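Local coordinates for glycosyl hydrolase family 88 (Pedobacter heparinus, PDB 3WIW), which hydrolyses unsaturated glucuronyl oligosaccharides derived from heparin, as an alpha6/alpha6-barrel enzyme of glycoside hydrolase family 88, at residues 167-173 with 218-224; 286-290 with 335-340; 83-87 with 127-132; 179-183 with 257-262. All coordinates share one frame; numbering follows the deposited sequence.

Contact 1 (167-173 with 218-224); sequences WQFPVII and HVISYDT
With CG anti to the backbone N (chi1 174°) and the chain extended beyond it, Gln168 reaches past the end of the antiparallel pair formed by strands 170-172 and 219-222 to meet Thr224. Its OE1 accepts a hydrogen bond from the backbone N of Thr224 at 2.7 Å, the donor standing 36° above the amide plane. The strands themselves are joined at the hydrogen-bonded pair Val171 and Ile220, where Val171 N donates to Ile220 O at 2.8 Å and Ile220 N returns the bond to Val171 O. Tyr222 N to Phe169 O and Ile173 N to His218 O continue the pairing beyond it at both ends.

On one face of the sheet Ile172 CG2 meets Val219 CG2 at 3.9 Å. Trp167 lies across Pro170, whose CB sits over one face of the indole, and the Trp167 NE1 bonds Glu233 of strand 229-233, which pairs with 219-222 on the side away from 170-172. At the other end of the pair, beside the predicted active site, His218 NE2 is hydrogen-bonded to OD1 of Asp174, the predicted proton donor, and His218 ND1 to the backbone N of Gln236. On the other face of the sheet Val171 CG2 comes in at the edge of the Tyr222 ring, 3.7 Å from CE2.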
loop_
_atom_site.group_PDB
_atom_site.type_symbol
_atom_site.label_atom_id
_atom_site.label_comp_id
_atom_site.label_asym_id
_atom_site.label_seq_id
_atom_site.Cartn_x
_atom_site.Cartn_y
_atom_site.Cartn_z
ATOM N N TRP A 167 -17.148 -8.529 15.297
ATOM C CA TRP A 167 -16.281 -9.692 15.091
ATOM C C TRP A 167 -15.488 -10.029 16.330
ATOM O O TRP A 167 -14.999 -9.148 17.037
ATOM C CB TRP A 167 -15.279 -9.486 13.957
ATOM C CG TRP A 167 -15.861 -9.012 12.690
ATOM C CD1 TRP A 167 -16.219 -9.768 11.609
ATOM C CD2 TRP A 167 -16.126 -7.657 12.345
ATOM N NE1 TRP A 167 -16.704 -8.959 10.613
ATOM C CE2 TRP A 167 -16.658 -7.656 11.041
ATOM C CE3 TRP A 167 -15.981 -6.440 13.017
ATOM C CZ2 TRP A 167 -17.032 -6.487 10.394
ATOM C CZ3 TRP A 167 -16.358 -5.285 12.379
ATOM C CH2 TRP A 167 -16.877 -5.313 11.078
ATOM N N GLN A 168 -15.353 -11.323 16.566
ATOM C CA GLN A 168 -14.518 -11.841 17.622
ATOM C C GLN A 168 -13.048 -11.543 17.329
ATOM O O GLN A 168 -12.276 -11.165 18.215
ATOM C CB GLN A 168 -14.762 -13.343 17.700
ATOM C CG GLN A 168 -13.871 -14.055 18.635
ATOM C CD GLN A 168 -14.375 -15.439 18.984
ATOM O OE1 GLN A 168 -13.617 -16.269 19.477
ATOM N NE2 GLN A 168 -15.662 -15.690 18.742
ATOM N N PHE A 169 -12.655 -11.706 16.074
ATOM C CA PHE A 169 -11.253 -11.568 15.703
ATOM C C PHE A 169 -11.158 -11.388 14.203
ATOM O O PHE A 169 -10.938 -12.344 13.471
ATOM C CB PHE A 169 -10.464 -12.804 16.179
ATOM C CG PHE A 169 -8.965 -12.616 16.189
ATOM C CD1 PHE A 169 -8.224 -12.703 15.015
ATOM C CD2 PHE A 169 -8.291 -12.365 17.386
ATOM C CE1 PHE A 169 -6.845 -12.534 15.019
ATOM C CE2 PHE A 169 -6.902 -12.186 17.399
ATOM C CZ PHE A 169 -6.176 -12.283 16.217
ATOM N N PRO A 170 -11.346 -10.151 13.743
ATOM C CA PRO A 170 -11.338 -9.885 12.309
ATOM C C PRO A 170 -9.929 -9.681 11.782
ATOM O O PRO A 170 -9.124 -8.960 12.406
ATOM C CB PRO A 170 -12.135 -8.588 12.196
ATOM C CG PRO A 170 -11.828 -7.859 13.511
ATOM C CD PRO A 170 -11.642 -8.946 14.537
ATOM N N VAL A 171 -9.640 -10.291 10.636
ATOM C CA VAL A 171 -8.358 -10.094 9.943
ATOM C C VAL A 171 -8.670 -9.700 8.506
ATOM O O VAL A 171 -9.404 -10.406 7.799
ATOM C CB VAL A 171 -7.518 -11.395 9.957
ATOM C CG1 VAL A 171 -6.182 -11.182 9.217
ATOM C CG2 VAL A 171 -7.255 -11.831 11.391
ATOM N N ILE A 172 -8.163 -8.557 8.075
ATOM C CA ILE A 172 -8.422 -8.098 6.715
ATOM C C ILE A 172 -7.221 -8.354 5.810
ATOM O O ILE A 172 -6.091 -8.447 6.289
ATOM C CB ILE A 172 -8.864 -6.608 6.677
ATOM C CG1 ILE A 172 -7.738 -5.612 7.038
ATOM C CG2 ILE A 172 -10.065 -6.418 7.593
ATOM C CD1 ILE A 172 -8.231 -4.146 7.082
ATOM N N ILE A 173 -7.465 -8.471 4.510
ATOM C CA ILE A 173 -6.402 -8.743 3.558
ATOM C C ILE A 173 -5.321 -7.634 3.619
ATOM O O ILE A 173 -4.115 -7.912 3.433
ATOM C CB ILE A 173 -6.988 -8.938 2.128
ATOM C CG1 ILE A 173 -5.953 -9.558 1.195
ATOM C CG2 ILE A 173 -7.496 -7.607 1.528
ATOM C CD1 ILE A 173 -5.659 -11.046 1.470
ATOM N N HIS A 218 -12.200 -10.146 1.677
ATOM C CA HIS A 218 -11.691 -8.994 2.406
ATOM C C HIS A 218 -11.409 -9.370 3.867
ATOM O O HIS A 218 -10.283 -9.196 4.344
ATOM C CB HIS A 218 -12.643 -7.794 2.292
ATOM C CG HIS A 218 -12.009 -6.504 2.709
ATOM N ND1 HIS A 218 -12.618 -5.279 2.554
ATOM C CD2 HIS A 218 -10.808 -6.261 3.292
ATOM C CE1 HIS A 218 -11.819 -4.334 3.011
ATOM N NE2 HIS A 218 -10.716 -4.907 3.469
ATOM N N VAL A 219 -12.425 -9.878 4.575
ATOM C CA VAL A 219 -12.345 -10.158 6.003
ATOM C C VAL A 219 -12.527 -11.634 6.276
ATOM O O VAL A 219 -13.487 -12.254 5.816
ATOM C CB VAL A 219 -13.461 -9.414 6.767
ATOM C CG1 VAL A 219 -13.322 -9.579 8.285
ATOM C CG2 VAL A 219 -13.414 -7.969 6.430
ATOM N N ILE A 220 -11.602 -12.196 7.035
ATOM C CA ILE A 220 -11.823 -13.486 7.680
ATOM C C ILE A 220 -11.945 -13.231 9.178
ATOM O O ILE A 220 -11.099 -12.554 9.778
ATOM C CB ILE A 220 -10.653 -14.459 7.403
ATOM C CG1 ILE A 220 -10.468 -14.655 5.882
ATOM C CG2 ILE A 220 -10.872 -15.805 8.105
ATOM C CD1 ILE A 220 -11.632 -15.336 5.186
ATOM N N SER A 221 -13.008 -13.763 9.773
ATOM C CA SER A 221 -13.197 -13.695 11.215
ATOM C C SER A 221 -12.861 -15.036 11.835
ATOM O O SER A 221 -13.324 -16.086 11.367
ATOM C CB SER A 221 -14.627 -13.314 11.576
ATOM O OG SER A 221 -14.719 -13.146 12.977
ATOM N N TYR A 222 -12.069 -15.003 12.903
ATOM C CA TYR A 222 -11.614 -16.223 13.558
ATOM C C TYR A 222 -12.150 -16.381 14.970
ATOM O O TYR A 222 -12.525 -15.398 15.620
ATOM C CB TYR A 222 -10.094 -16.179 13.653
ATOM C CG TYR A 222 -9.349 -16.279 12.338
ATOM C CD1 TYR A 222 -9.002 -17.524 11.812
ATOM C CD2 TYR A 222 -8.947 -15.138 11.649
ATOM C CE1 TYR A 222 -8.274 -17.627 10.631
ATOM C CE2 TYR A 222 -8.235 -15.234 10.445
ATOM C CZ TYR A 222 -7.899 -16.488 9.949
ATOM O OH TYR A 222 -7.186 -16.606 8.767
ATOM N N ASP A 223 -12.131 -17.618 15.459
ATOM C CA ASP A 223 -12.395 -17.908 16.854
ATOM C C ASP A 223 -11.090 -17.683 17.594
ATOM O O ASP A 223 -10.064 -18.282 17.252
ATOM C CB ASP A 223 -12.810 -19.371 16.985
ATOM C CG ASP A 223 -13.223 -19.746 18.391
ATOM O OD1 ASP A 223 -12.356 -19.803 19.294
ATOM O OD2 ASP A 223 -14.420 -20.026 18.584
ATOM N N THR A 224 -11.110 -16.821 18.605
ATOM C CA THR A 224 -9.875 -16.440 19.294
ATOM C C THR A 224 -9.207 -17.562 20.068
ATOM O O THR A 224 -8.014 -17.494 20.345
ATOM C CB THR A 224 -10.095 -15.315 20.316
ATOM O OG1 THR A 224 -10.943 -15.789 21.368
ATOM C CG2 THR A 224 -10.705 -14.101 19.662
HETATM O O HOH W 1 -16.999 -13.468 14.475
#

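Contact 2 (286-290 with 335-340); sequences ADKIP and DILKTL
Ile289 and Thr339 reach toward each other tip to tip, with Ile289 CG1 3.5 Å from Thr339 CG2. Beyond that meeting Ile289 CD1 crosses the end of Leu340 at a slant, 3.7 Å from its CD2, and also touches Ile336 CG2, so one methyl is set among three helix residues. Asp287 stands at about a right angle to Thr339, and its carbonyl O lies 3.1 Å from Thr339 OG1. The Asp287 carboxylate instead turns back on its own loop: OD1 takes the N-H of Ile289 in an Asx turn and pairs with Arg304. Lys288 lays its CD against Asp335 CB at 3.6 Å, then bends at its last torsion (chi4 64°); NZ keeps a long salt bridge of 3.9 Å to Asp335 OD2, which also pairs with Lys331. The contact thus fastens the loop between helices 265-279 and 306-322 onto the last turns of helix 327-340, with Ala309 of helix 306-322 touching both Ile289 and Ile336.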
loop_
_atom_site.group_PDB
_atom_site.type_symbol
_atom_site.label_atom_id
_atom_site.label_comp_id
_atom_site.label_asym_id
_atom_site.label_seq_id
_atom_site.Cartn_x
_atom_site.Cartn_y
_atom_site.Cartn_z
ATOM N N ALA A 286 -8.679 -2.818 -20.745
ATOM C CA ALA A 286 -7.600 -2.682 -21.714
ATOM C C ALA A 286 -6.435 -1.813 -21.225
ATOM O O ALA A 286 -5.281 -2.100 -21.544
ATOM C CB ALA A 286 -8.124 -2.148 -23.023
ATOM N N ASP A 287 -6.730 -0.749 -20.481
ATOM C CA ASP A 287 -5.673 0.166 -20.040
ATOM C C ASP A 287 -5.049 -0.261 -18.707
ATOM O O ASP A 287 -4.192 0.440 -18.186
ATOM C CB ASP A 287 -6.168 1.616 -19.961
ATOM C CG ASP A 287 -7.244 1.837 -18.917
ATOM O OD1 ASP A 287 -7.473 0.964 -18.058
ATOM O OD2 ASP A 287 -7.843 2.928 -18.944
ATOM N N LYS A 288 -5.499 -1.391 -18.156
ATOM C CA LYS A 288 -4.907 -2.034 -16.976
ATOM C C LYS A 288 -5.108 -1.292 -15.659
ATOM O O LYS A 288 -4.443 -1.609 -14.680
ATOM C CB LYS A 288 -3.431 -2.379 -17.222
ATOM C CG LYS A 288 -3.289 -3.345 -18.390
ATOM C CD LYS A 288 -1.856 -3.675 -18.722
ATOM C CE LYS A 288 -1.806 -4.733 -19.789
ATOM N NZ LYS A 288 -2.410 -4.189 -21.037
ATOM N N ILE A 289 -6.059 -0.356 -15.607
ATOM C CA ILE A 289 -6.443 0.241 -14.338
ATOM C C ILE A 289 -7.707 -0.473 -13.860
ATOM O O ILE A 289 -8.745 -0.379 -14.512
ATOM C CB ILE A 289 -6.702 1.746 -14.447
ATOM C CG1 ILE A 289 -5.581 2.446 -15.216
ATOM C CG2 ILE A 289 -6.920 2.327 -13.038
ATOM C CD1 ILE A 289 -4.170 2.186 -14.645
ATOM N N PRO A 290 -7.606 -1.257 -12.784
ATOM C CA PRO A 290 -8.763 -2.113 -12.461
ATOM C C PRO A 290 -10.060 -1.370 -12.167
ATOM O O PRO A 290 -10.055 -0.238 -11.684
ATOM C CB PRO A 290 -8.313 -2.852 -11.182
ATOM C CG PRO A 290 -6.806 -2.847 -11.270
ATOM C CD PRO A 290 -6.463 -1.510 -11.883
ATOM N N ASP A 335 3.041 -1.012 -18.488
ATOM C CA ASP A 335 1.819 -0.555 -19.158
ATOM C C ASP A 335 0.927 0.183 -18.157
ATOM O O ASP A 335 0.366 1.229 -18.488
ATOM C CB ASP A 335 1.045 -1.735 -19.737
ATOM C CG ASP A 335 1.717 -2.349 -20.954
ATOM O OD1 ASP A 335 2.553 -1.674 -21.607
ATOM O OD2 ASP A 335 1.391 -3.521 -21.268
ATOM N N ILE A 336 0.792 -0.332 -16.928
ATOM C CA ILE A 336 0.010 0.374 -15.926
ATOM C C ILE A 336 0.618 1.745 -15.686
ATOM O O ILE A 336 -0.102 2.751 -15.628
ATOM C CB ILE A 336 0.009 -0.369 -14.572
ATOM C CG1 ILE A 336 -0.786 -1.679 -14.661
ATOM C CG2 ILE A 336 -0.556 0.533 -13.488
ATOM C CD1 ILE A 336 -0.539 -2.605 -13.449
ATOM N N LEU A 337 1.935 1.803 -15.511
ATOM C CA LEU A 337 2.573 3.082 -15.233
ATOM C C LEU A 337 2.414 4.096 -16.362
ATOM O O LEU A 337 2.249 5.296 -16.100
ATOM C CB LEU A 337 4.048 2.899 -14.859
ATOM C CG LEU A 337 4.308 2.177 -13.542
ATOM C CD1 LEU A 337 5.813 2.065 -13.360
ATOM C CD2 LEU A 337 3.652 2.928 -12.391
ATOM N N LYS A 338 2.447 3.628 -17.607
ATOM C CA LYS A 338 2.214 4.539 -18.712
ATOM C C LYS A 338 0.798 5.113 -18.657
ATOM O O LYS A 338 0.611 6.299 -18.913
ATOM C CB LYS A 338 2.504 3.857 -20.034
ATOM C CG LYS A 338 3.993 3.722 -20.277
ATOM C CD LYS A 338 4.309 2.860 -21.489
ATOM C CE LYS A 338 5.792 2.902 -21.791
ATOM N NZ LYS A 338 6.145 2.102 -22.985
ATOM N N THR A 339 -0.198 4.298 -18.315
ATOM C CA THR A 339 -1.566 4.801 -18.155
ATOM C C THR A 339 -1.693 5.775 -16.976
ATOM O O THR A 339 -2.301 6.854 -17.103
ATOM C CB THR A 339 -2.587 3.646 -18.013
ATOM O OG1 THR A 339 -2.548 2.821 -19.186
ATOM C CG2 THR A 339 -4.010 4.191 -17.850
ATOM N N LEU A 340 -1.129 5.403 -15.832
ATOM C CA LEU A 340 -1.179 6.267 -14.659
ATOM C C LEU A 340 -0.470 7.595 -14.877
ATOM O O LEU A 340 -0.824 8.587 -14.243
ATOM C CB LEU A 340 -0.605 5.566 -13.423
ATOM C CG LEU A 340 -1.474 4.438 -12.869
ATOM C CD1 LEU A 340 -0.755 3.898 -11.650
ATOM C CD2 LEU A 340 -2.884 4.900 -12.459
#

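Contact 3 (83-87 with 127-132); sequences WYGYE and NAYRVT
The Trp83 indole takes Ala128 over one face, its CA 3.8 Å from the centroid of the six-membered ring in a CH-pi contact. Ala128 CB presses on the same ring, 3.4 Å from Trp83 CZ2, and Thr132 CG2 meets CH2. At the edge of the Tyr86 ring sits Val131 CG1. The flat Arg130 guanidinium grips the Glu87 carboxylate end-on, its plane turned 38° from that of the acid: NH2 bonds OE1 and NH1 bonds OE2, each at 2.8 Å. Glu87 OE1 also pairs with Lys386 of helix 375-392. Trp83 is a knob in a hole of Asn127, Ala128, Val131 and Thr132, packing helix 77-89 against helix 117-132 in the alpha6/alpha6-barrel, with segment axes 24° from parallel. Trp83 NE1 reaches on to Thr102 of helix 92-103. Arg130 NH2 also donates to Asn127 OD1 at 2.8 Å, a bond that, with the two to Glu87, limits rotation of the guanidinium. A water donates both to Asn127 OD1 and to Tyr84 OH, which also bonds Glu383.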
loop_
_atom_site.group_PDB
_atom_site.type_symbol
_atom_site.label_atom_id
_atom_site.label_comp_id
_atom_site.label_asym_id
_atom_site.label_seq_id
_atom_site.Cartn_x
_atom_site.Cartn_y
_atom_site.Cartn_z
ATOM N N TRP A 83 9.510 11.185 1.122
ATOM C CA TRP A 83 10.771 10.436 1.089
ATOM C C TRP A 83 11.031 9.873 -0.300
ATOM O O TRP A 83 12.141 9.980 -0.836
ATOM C CB TRP A 83 10.804 9.304 2.130
ATOM C CG TRP A 83 10.925 9.817 3.536
ATOM C CD1 TRP A 83 9.975 9.746 4.517
ATOM C CD2 TRP A 83 12.033 10.546 4.093
ATOM N NE1 TRP A 83 10.445 10.346 5.665
ATOM C CE2 TRP A 83 11.695 10.862 5.426
ATOM C CE3 TRP A 83 13.272 10.960 3.591
ATOM C CZ2 TRP A 83 12.558 11.572 6.272
ATOM C CZ3 TRP A 83 14.119 11.673 4.418
ATOM C CH2 TRP A 83 13.768 11.953 5.757
ATOM N N TYR A 84 10.011 9.273 -0.905
ATOM C CA TYR A 84 10.175 8.759 -2.259
ATOM C C TYR A 84 10.489 9.856 -3.298
ATOM O O TYR A 84 11.333 9.666 -4.175
ATOM C CB TYR A 84 8.946 7.965 -2.679
ATOM C CG TYR A 84 8.793 6.590 -2.049
ATOM C CD1 TYR A 84 9.873 5.919 -1.439
ATOM C CD2 TYR A 84 7.554 5.960 -2.058
ATOM C CE1 TYR A 84 9.703 4.651 -0.889
ATOM C CE2 TYR A 84 7.377 4.708 -1.502
ATOM C CZ TYR A 84 8.447 4.043 -0.940
ATOM O OH TYR A 84 8.264 2.783 -0.407
ATOM N N GLY A 85 9.835 11.010 -3.190
ATOM C CA GLY A 85 10.118 12.138 -4.053
ATOM C C GLY A 85 11.568 12.572 -3.911
ATOM O O GLY A 85 12.229 12.869 -4.900
ATOM N N TYR A 86 12.081 12.568 -2.677
ATOM C CA TYR A 86 13.486 12.872 -2.434
ATOM C C TYR A 86 14.403 11.839 -3.090
ATOM O O TYR A 86 15.394 12.196 -3.727
ATOM C CB TYR A 86 13.760 12.942 -0.929
ATOM C CG TYR A 86 15.229 12.997 -0.586
ATOM C CD1 TYR A 86 16.044 14.006 -1.085
ATOM C CD2 TYR A 86 15.801 12.049 0.249
ATOM C CE1 TYR A 86 17.397 14.065 -0.775
ATOM C CE2 TYR A 86 17.135 12.109 0.566
ATOM C CZ TYR A 86 17.936 13.109 0.055
ATOM O OH TYR A 86 19.271 13.140 0.390
ATOM N N GLU A 87 14.071 10.559 -2.949
ATOM C CA GLU A 87 14.906 9.515 -3.545
ATOM C C GLU A 87 14.944 9.594 -5.069
ATOM O O GLU A 87 15.993 9.391 -5.685
ATOM C CB GLU A 87 14.446 8.130 -3.102
ATOM C CG GLU A 87 14.668 7.874 -1.639
ATOM C CD GLU A 87 14.372 6.442 -1.293
ATOM O OE1 GLU A 87 13.182 6.112 -1.140
ATOM O OE2 GLU A 87 15.325 5.635 -1.202
ATOM N N ASN A 127 10.668 4.610 6.212
ATOM C CA ASN A 127 11.377 5.190 5.085
ATOM C C ASN A 127 12.421 6.212 5.527
ATOM O O ASN A 127 13.530 6.241 4.991
ATOM C CB ASN A 127 10.389 5.802 4.087
ATOM C CG ASN A 127 9.820 4.772 3.150
ATOM O OD1 ASN A 127 10.565 3.962 2.584
ATOM N ND2 ASN A 127 8.504 4.747 3.017
ATOM N N ALA A 128 12.073 7.034 6.513
ATOM C CA ALA A 128 12.973 8.048 7.029
ATOM C C ALA A 128 14.265 7.392 7.526
ATOM O O ALA A 128 15.367 7.850 7.220
ATOM C CB ALA A 128 12.314 8.772 8.177
ATOM N N TYR A 129 14.142 6.326 8.308
ATOM C CA TYR A 129 15.315 5.684 8.881
ATOM C C TYR A 129 16.135 4.983 7.793
ATOM O O TYR A 129 17.372 5.021 7.826
ATOM C CB TYR A 129 14.926 4.703 9.975
ATOM C CG TYR A 129 16.128 4.206 10.737
ATOM C CD1 TYR A 129 16.919 5.087 11.489
ATOM C CD2 TYR A 129 16.496 2.866 10.691
ATOM C CE1 TYR A 129 18.033 4.645 12.189
ATOM C CE2 TYR A 129 17.616 2.411 11.388
ATOM C CZ TYR A 129 18.372 3.318 12.131
ATOM O OH TYR A 129 19.480 2.920 12.843
ATOM N N ARG A 130 15.453 4.380 6.818
ATOM C CA ARG A 130 16.156 3.718 5.730
ATOM C C ARG A 130 16.967 4.742 4.925
ATOM O O ARG A 130 18.146 4.530 4.602
ATOM C CB ARG A 130 15.165 2.986 4.825
ATOM C CG ARG A 130 15.836 2.314 3.631
ATOM C CD ARG A 130 14.808 1.640 2.707
ATOM N NE ARG A 130 13.766 2.583 2.301
ATOM C CZ ARG A 130 13.899 3.455 1.305
ATOM N NH1 ARG A 130 15.021 3.486 0.584
ATOM N NH2 ARG A 130 12.915 4.300 1.040
ATOM N N VAL A 131 16.336 5.865 4.605
ATOM C CA VAL A 131 16.980 6.866 3.764
ATOM C C VAL A 131 18.142 7.578 4.483
ATOM O O VAL A 131 19.213 7.781 3.898
ATOM C CB VAL A 131 15.945 7.879 3.211
ATOM C CG1 VAL A 131 16.643 9.063 2.532
ATOM C CG2 VAL A 131 14.970 7.179 2.231
ATOM N N THR A 132 17.952 7.931 5.756
ATOM C CA THR A 132 18.879 8.823 6.448
ATOM C C THR A 132 19.786 8.131 7.464
ATOM O O THR A 132 20.846 8.665 7.795
ATOM C CB THR A 132 18.116 9.930 7.199
ATOM O OG1 THR A 132 17.440 9.369 8.332
ATOM C CG2 THR A 132 17.132 10.668 6.282
HETATM O O HOH W 2 10.153 1.678 1.217
#

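Contact 4 (179-183 with 257-262); sequences LEYLY and MSYKDT
Tyr183 leaves helix 175-188 with CG anti to the carbonyl carbon (chi1 -67°), which sends the ring across to helix 245-262 as a knob among Met257, Ser258, Asp261 and Thr262. Its CB starts beside Asp261, touching both CB and OD2 of that residue. Further out, CD2 comes to 3.5 Å from Asp261 OD2, the carboxylate plane standing 80° from that of the ring. The CD2-CE2 edge faces the sulfur of Met257, with SD 3.7 Å from CE2 and in the ring plane: a Met-aromatic contact made at the edge. Tyr183 CE1 meets Thr262 CG2 at 3.5 Å. The tip finishes on Ser258, where the Tyr183 OH donates to OG at 2.9 Å, and that same OG is bonded to the Gly254 carbonyl one turn back.

Met257 is bent at chi2 and chi3, which brings its SD back against Glu180 CB at 3.6 Å. Two waters bridge the helices beyond it: one donates to Glu180 O and Asp261 OD2, the other to Asp261 OD1 and, weakly, to Glu180 OE1. Helices 175-188 and 245-262 lie side by side here in the barrel, the segment axes 2° from parallel and 10.3 Å apart. Helix 192-208 packs on Tyr183 through Ala198 and Ala202, and Phe267 of helix 265-279 touches Ser258 and Thr262.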
loop_
_atom_site.group_PDB
_atom_site.type_symbol
_atom_site.label_atom_id
_atom_site.label_comp_id
_atom_site.label_asym_id
_atom_site.label_seq_id
_atom_site.Cartn_x
_atom_site.Cartn_y
_atom_site.Cartn_z
ATOM N N LEU A 179 2.695 -6.382 7.631
ATOM C CA LEU A 179 3.736 -7.347 7.991
ATOM C C LEU A 179 5.146 -6.854 7.683
ATOM O O LEU A 179 6.090 -7.249 8.368
ATOM C CB LEU A 179 3.499 -8.690 7.308
ATOM C CG LEU A 179 2.136 -9.324 7.562
ATOM C CD1 LEU A 179 2.103 -10.685 6.889
ATOM C CD2 LEU A 179 1.795 -9.391 9.051
ATOM N N GLU A 180 5.286 -5.977 6.682
ATOM C CA GLU A 180 6.618 -5.540 6.256
ATOM C C GLU A 180 7.362 -4.912 7.452
ATOM O O GLU A 180 8.551 -5.173 7.692
ATOM C CB GLU A 180 6.523 -4.558 5.086
ATOM C CG GLU A 180 7.913 -4.307 4.500
ATOM C CD GLU A 180 7.925 -3.369 3.326
ATOM O OE1 GLU A 180 9.020 -2.913 2.939
ATOM O OE2 GLU A 180 6.858 -3.137 2.743
ATOM N N TYR A 181 6.635 -4.081 8.193
ATOM C CA TYR A 181 7.139 -3.450 9.403
ATOM C C TYR A 181 7.712 -4.483 10.373
ATOM O O TYR A 181 8.839 -4.313 10.882
ATOM C CB TYR A 181 5.993 -2.697 10.051
ATOM C CG TYR A 181 6.345 -1.785 11.229
ATOM C CD1 TYR A 181 7.662 -1.475 11.605
ATOM C CD2 TYR A 181 5.296 -1.204 11.958
ATOM C CE1 TYR A 181 7.896 -0.603 12.690
ATOM C CE2 TYR A 181 5.507 -0.347 13.001
ATOM C CZ TYR A 181 6.800 -0.047 13.376
ATOM O OH TYR A 181 6.970 0.826 14.420
ATOM N N LEU A 182 6.991 -5.576 10.618
ATOM C CA LEU A 182 7.462 -6.588 11.561
ATOM C C LEU A 182 8.619 -7.410 11.019
ATOM O O LEU A 182 9.479 -7.812 11.807
ATOM C CB LEU A 182 6.336 -7.521 11.978
ATOM C CG LEU A 182 5.334 -7.022 13.002
ATOM C CD1 LEU A 182 4.400 -8.159 13.392
ATOM C CD2 LEU A 182 6.057 -6.476 14.217
ATOM N N TYR A 183 8.627 -7.748 9.729
ATOM C CA TYR A 183 9.804 -8.446 9.198
ATOM C C TYR A 183 11.061 -7.611 9.421
ATOM O O TYR A 183 12.095 -8.110 9.888
ATOM C CB TYR A 183 9.671 -8.727 7.711
ATOM C CG TYR A 183 8.608 -9.722 7.286
ATOM C CD1 TYR A 183 8.527 -11.000 7.837
ATOM C CD2 TYR A 183 7.718 -9.398 6.254
ATOM C CE1 TYR A 183 7.563 -11.895 7.396
ATOM C CE2 TYR A 183 6.755 -10.292 5.821
ATOM C CZ TYR A 183 6.687 -11.537 6.386
ATOM O OH TYR A 183 5.741 -12.435 5.942
ATOM N N MET A 257 6.231 -9.084 -1.253
ATOM C CA MET A 257 7.036 -8.531 -0.167
ATOM C C MET A 257 7.399 -9.619 0.855
ATOM O O MET A 257 8.536 -9.656 1.351
ATOM C CB MET A 257 6.296 -7.339 0.455
ATOM C CG MET A 257 6.884 -6.796 1.749
ATOM S SD MET A 257 6.374 -7.700 3.247
ATOM C CE MET A 257 4.609 -7.370 3.217
ATOM N N SER A 258 6.472 -10.525 1.185
ATOM C CA SER A 258 6.803 -11.594 2.142
ATOM C C SER A 258 7.882 -12.495 1.572
ATOM O O SER A 258 8.741 -12.951 2.318
ATOM C CB SER A 258 5.576 -12.425 2.486
ATOM O OG SER A 258 4.689 -11.700 3.333
ATOM N N TYR A 259 7.841 -12.778 0.261
ATOM C CA TYR A 259 8.943 -13.504 -0.365
ATOM C C TYR A 259 10.265 -12.744 -0.225
ATOM O O TYR A 259 11.285 -13.313 0.173
ATOM C CB TYR A 259 8.672 -13.877 -1.824
ATOM C CG TYR A 259 9.864 -14.616 -2.408
ATOM C CD1 TYR A 259 10.167 -15.918 -2.013
ATOM C CD2 TYR A 259 10.730 -13.986 -3.293
ATOM C CE1 TYR A 259 11.258 -16.582 -2.531
ATOM C CE2 TYR A 259 11.827 -14.648 -3.826
ATOM C CZ TYR A 259 12.088 -15.944 -3.437
ATOM O OH TYR A 259 13.172 -16.602 -3.959
ATOM N N LYS A 260 10.249 -11.460 -0.550
ATOM C CA LYS A 260 11.457 -10.642 -0.494
ATOM C C LYS A 260 12.089 -10.702 0.898
ATOM O O LYS A 260 13.312 -10.814 1.030
ATOM C CB LYS A 260 11.096 -9.205 -0.854
ATOM C CG LYS A 260 12.248 -8.219 -0.933
ATOM C CD LYS A 260 11.614 -6.885 -1.372
ATOM C CE LYS A 260 12.584 -5.819 -1.820
ATOM N NZ LYS A 260 11.770 -4.615 -2.170
ATOM N N ASP A 261 11.245 -10.658 1.928
ATOM C CA ASP A 261 11.722 -10.547 3.296
ATOM C C ASP A 261 11.987 -11.885 3.994
ATOM O O ASP A 261 12.689 -11.905 4.996
ATOM C CB ASP A 261 10.739 -9.716 4.114
ATOM C CG ASP A 261 10.669 -8.258 3.662
ATOM O OD1 ASP A 261 11.473 -7.822 2.809
ATOM O OD2 ASP A 261 9.799 -7.541 4.173
ATOM N N THR A 262 11.439 -12.992 3.487
ATOM C CA THR A 262 11.623 -14.302 4.141
ATOM C C THR A 262 12.310 -15.339 3.270
ATOM O O THR A 262 12.827 -16.331 3.777
ATOM C CB THR A 262 10.288 -14.936 4.573
ATOM O OG1 THR A 262 9.556 -15.342 3.408
ATOM C CG2 THR A 262 9.465 -13.976 5.399
HETATM O O HOH W 3 10.721 -5.688 5.773
HETATM O O HOH W 4 10.451 -5.333 1.867
#

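Overall arrangement
Along the chain contact 3 comes first and closes before the others open; contacts 1 and 4 then cross, their segments alternating, and contact 2 follows last. Contacts 3 and 4, about 18 Å apart between centres, each join two barrel helices whose touching segments run in the same general direction. Contact 1 belongs to the three-stranded sheet 170-172, 219-222 and 229-233, across the chain's centre from contact 3 and about 34 Å from it between centres. Strand 170-172 leads through Asp174 into helix 175-188 of contact 4. Contact 2, centred about 32 Å from contact 1, fixes a loop to helix 327-340. These are separate parts of one alpha6/alpha6-barrel, and contact 1 is the one bordering the predicted active site.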